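Local structure of alpha-pyrone synthesis polyketide synthase-like Pks18 (Mycobacterium tuberculosis, 1TED) at residues Ile307-Ile312 and Glu357-Gln362. The protein probably catalyses the extension of medium- and long-chain aliphatic acyl-CoA starters with malonyl-CoA to give tri- and tetraketide alpha-pyrones. Residues are numbered along the deposited sequence; the frame is centred on the assembly and turned at random.
Sequences IDLWAI and ETMVQQ
M359 lies alongside L309, the two side chains running past each other in opposite directions, so that each overlaps the other's root. L309 CD2 is 3.8 Å from M359 CG, while M359 SD reaches 3.9 Å from L309 CB. This reach follows from the torsions of M359: CG sits anti to the carbonyl carbon (chi1 -61°) and the chain is extended beyond it (chi2 175°, chi3 159°), which carries the terminal methyl to the strand backbone. There M359 CE stands 3.4 Å from W310 O and 4.0 Å from A311 CB. The same carbonyl accepts a weak bond from I312 N in an inverse gamma turn centred on A311, and the W310 side chain turns away from the helix. The contact packs helix 349-361 against strand 310-312 and the residue leading into it; this is an outermost strand, within this chain, of the large mixed sheet that runs through both halves of the thiolase-like fold. I390 and Q336 also touch both L309 and M359. All four touching residues are buried, and neither hydrogen bonds nor salt bridges join the segments; the chemistry implies apolar packing centred on the M359 thioether, plus a methyl laid on a backbone carbonyl.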
loop_
_atom_site.group_PDB
_atom_site.type_symbol
_atom_site.label_atom_id
_atom_site.label_comp_id
_atom_site.label_asym_id
_atom_site.label_seq_id
_atom_site.Cartn_x
_atom_site.Cartn_y
_atom_site.Cartn_z
ATOM N N ILE A 307 31.999 5.232 3.573
ATOM C CA ILE A 307 30.965 4.677 4.441
ATOM C C ILE A 307 31.308 3.778 5.635
ATOM O O ILE A 307 32.037 2.803 5.503
ATOM C CB ILE A 307 29.905 3.933 3.568
ATOM C CG1 ILE A 307 29.346 4.884 2.499
ATOM C CG2 ILE A 307 28.799 3.371 4.441
ATOM C CD1 ILE A 307 28.743 6.191 3.059
ATOM N N ASP A 308 30.767 4.129 6.803
ATOM C CA ASP A 308 30.913 3.330 8.031
ATOM C C ASP A 308 29.531 2.684 8.105
ATOM O O ASP A 308 28.530 3.397 8.081
ATOM C CB ASP A 308 31.020 4.189 9.298
ATOM C CG ASP A 308 31.872 5.424 9.126
ATOM O OD1 ASP A 308 33.116 5.286 9.055
ATOM O OD2 ASP A 308 31.290 6.534 9.083
ATOM N N LEU A 309 29.433 1.370 8.195
ATOM C CA LEU A 309 28.104 0.748 8.277
ATOM C C LEU A 309 27.402 0.535 6.944
ATOM O O LEU A 309 27.096 1.475 6.208
ATOM C CB LEU A 309 27.144 1.562 9.162
ATOM C CG LEU A 309 27.515 1.971 10.590
ATOM C CD1 LEU A 309 26.403 2.822 11.183
ATOM C CD2 LEU A 309 27.756 0.736 11.429
ATOM N N TRP A 310 27.139 -0.725 6.655
ATOM C CA TRP A 310 26.428 -1.103 5.463
ATOM C C TRP A 310 25.278 -1.971 5.945
ATOM O O TRP A 310 25.465 -3.132 6.302
ATOM C CB TRP A 310 27.343 -1.866 4.508
ATOM C CG TRP A 310 28.326 -0.964 3.805
ATOM C CD1 TRP A 310 29.618 -0.704 4.172
ATOM C CD2 TRP A 310 28.074 -0.165 2.639
ATOM N NE1 TRP A 310 30.182 0.205 3.310
ATOM C CE2 TRP A 310 29.256 0.552 2.361
ATOM C CE3 TRP A 310 26.963 0.014 1.805
ATOM C CZ2 TRP A 310 29.360 1.437 1.280
ATOM C CZ3 TRP A 310 27.065 0.899 0.728
ATOM C CH2 TRP A 310 28.258 1.596 0.479
ATOM N N ALA A 311 24.091 -1.381 5.996
ATOM C CA ALA A 311 22.895 -2.101 6.425
ATOM C C ALA A 311 22.303 -2.785 5.199
ATOM O O ALA A 311 21.329 -2.312 4.598
ATOM C CB ALA A 311 21.879 -1.130 7.058
ATOM N N ILE A 312 22.919 -3.899 4.826
ATOM C CA ILE A 312 22.485 -4.670 3.677
ATOM C C ILE A 312 21.356 -5.598 4.082
ATOM O O ILE A 312 21.489 -6.357 5.038
ATOM C CB ILE A 312 23.647 -5.513 3.121
ATOM C CG1 ILE A 312 24.792 -4.587 2.685
ATOM C CG2 ILE A 312 23.150 -6.396 1.978
ATOM C CD1 ILE A 312 26.046 -5.317 2.250
ATOM N N GLU A 357 19.046 -1.218 14.198
ATOM C CA GLU A 357 19.078 -1.197 15.663
ATOM C C GLU A 357 20.408 -1.684 16.253
ATOM O O GLU A 357 20.865 -1.163 17.260
ATOM C CB GLU A 357 17.924 -2.032 16.255
ATOM C CG GLU A 357 17.927 -2.097 17.800
ATOM C CD GLU A 357 16.698 -2.788 18.379
ATOM O OE1 GLU A 357 16.504 -3.995 18.135
ATOM O OE2 GLU A 357 15.915 -2.118 19.080
ATOM N N THR A 358 21.015 -2.691 15.638
ATOM C CA THR A 358 22.293 -3.215 16.121
ATOM C C THR A 358 23.379 -2.157 15.964
ATOM O O THR A 358 24.219 -1.979 16.847
ATOM C CB THR A 358 22.720 -4.476 15.329
ATOM O OG1 THR A 358 21.813 -5.550 15.614
ATOM C CG2 THR A 358 24.143 -4.897 15.705
ATOM N N MET A 359 23.354 -1.454 14.833
ATOM C CA MET A 359 24.336 -0.414 14.545
ATOM C C MET A 359 24.158 0.752 15.503
ATOM O O MET A 359 25.120 1.442 15.849
ATOM C CB MET A 359 24.193 0.066 13.096
ATOM C CG MET A 359 24.432 -1.038 12.058
ATOM S SD MET A 359 24.113 -0.493 10.363
ATOM C CE MET A 359 25.061 -1.712 9.397
ATOM N N VAL A 360 22.919 0.966 15.931
ATOM C CA VAL A 360 22.613 2.036 16.867
ATOM C C VAL A 360 23.163 1.674 18.247
ATOM O O VAL A 360 23.873 2.465 18.875
ATOM C CB VAL A 360 21.088 2.263 16.957
ATOM C CG1 VAL A 360 20.762 3.262 18.062
ATOM C CG2 VAL A 360 20.568 2.765 15.616
ATOM N N GLN A 361 22.851 0.463 18.697
ATOM C CA GLN A 361 23.292 -0.023 20.001
ATOM C C GLN A 361 24.804 -0.163 20.169
ATOM O O GLN A 361 25.301 -0.118 21.289
ATOM C CB GLN A 361 22.623 -1.357 20.313
ATOM C CG GLN A 361 21.119 -1.273 20.419
ATOM C CD GLN A 361 20.483 -2.615 20.738
ATOM O OE1 GLN A 361 20.686 -3.604 20.022
ATOM N NE2 GLN A 361 19.705 -2.657 21.816
ATOM N N GLN A 362 25.539 -0.352 19.077
ATOM C CA GLN A 362 26.995 -0.457 19.189
ATOM C C GLN A 362 27.757 0.221 18.055
ATOM O O GLN A 362 27.655 -0.168 16.892
ATOM C CB GLN A 362 27.444 -1.918 19.309
ATOM C CG GLN A 362 27.110 -2.792 18.125
ATOM C CD GLN A 362 27.806 -4.143 18.194
ATOM O OE1 GLN A 362 27.781 -4.816 19.230
ATOM N NE2 GLN A 362 28.428 -4.547 17.086
#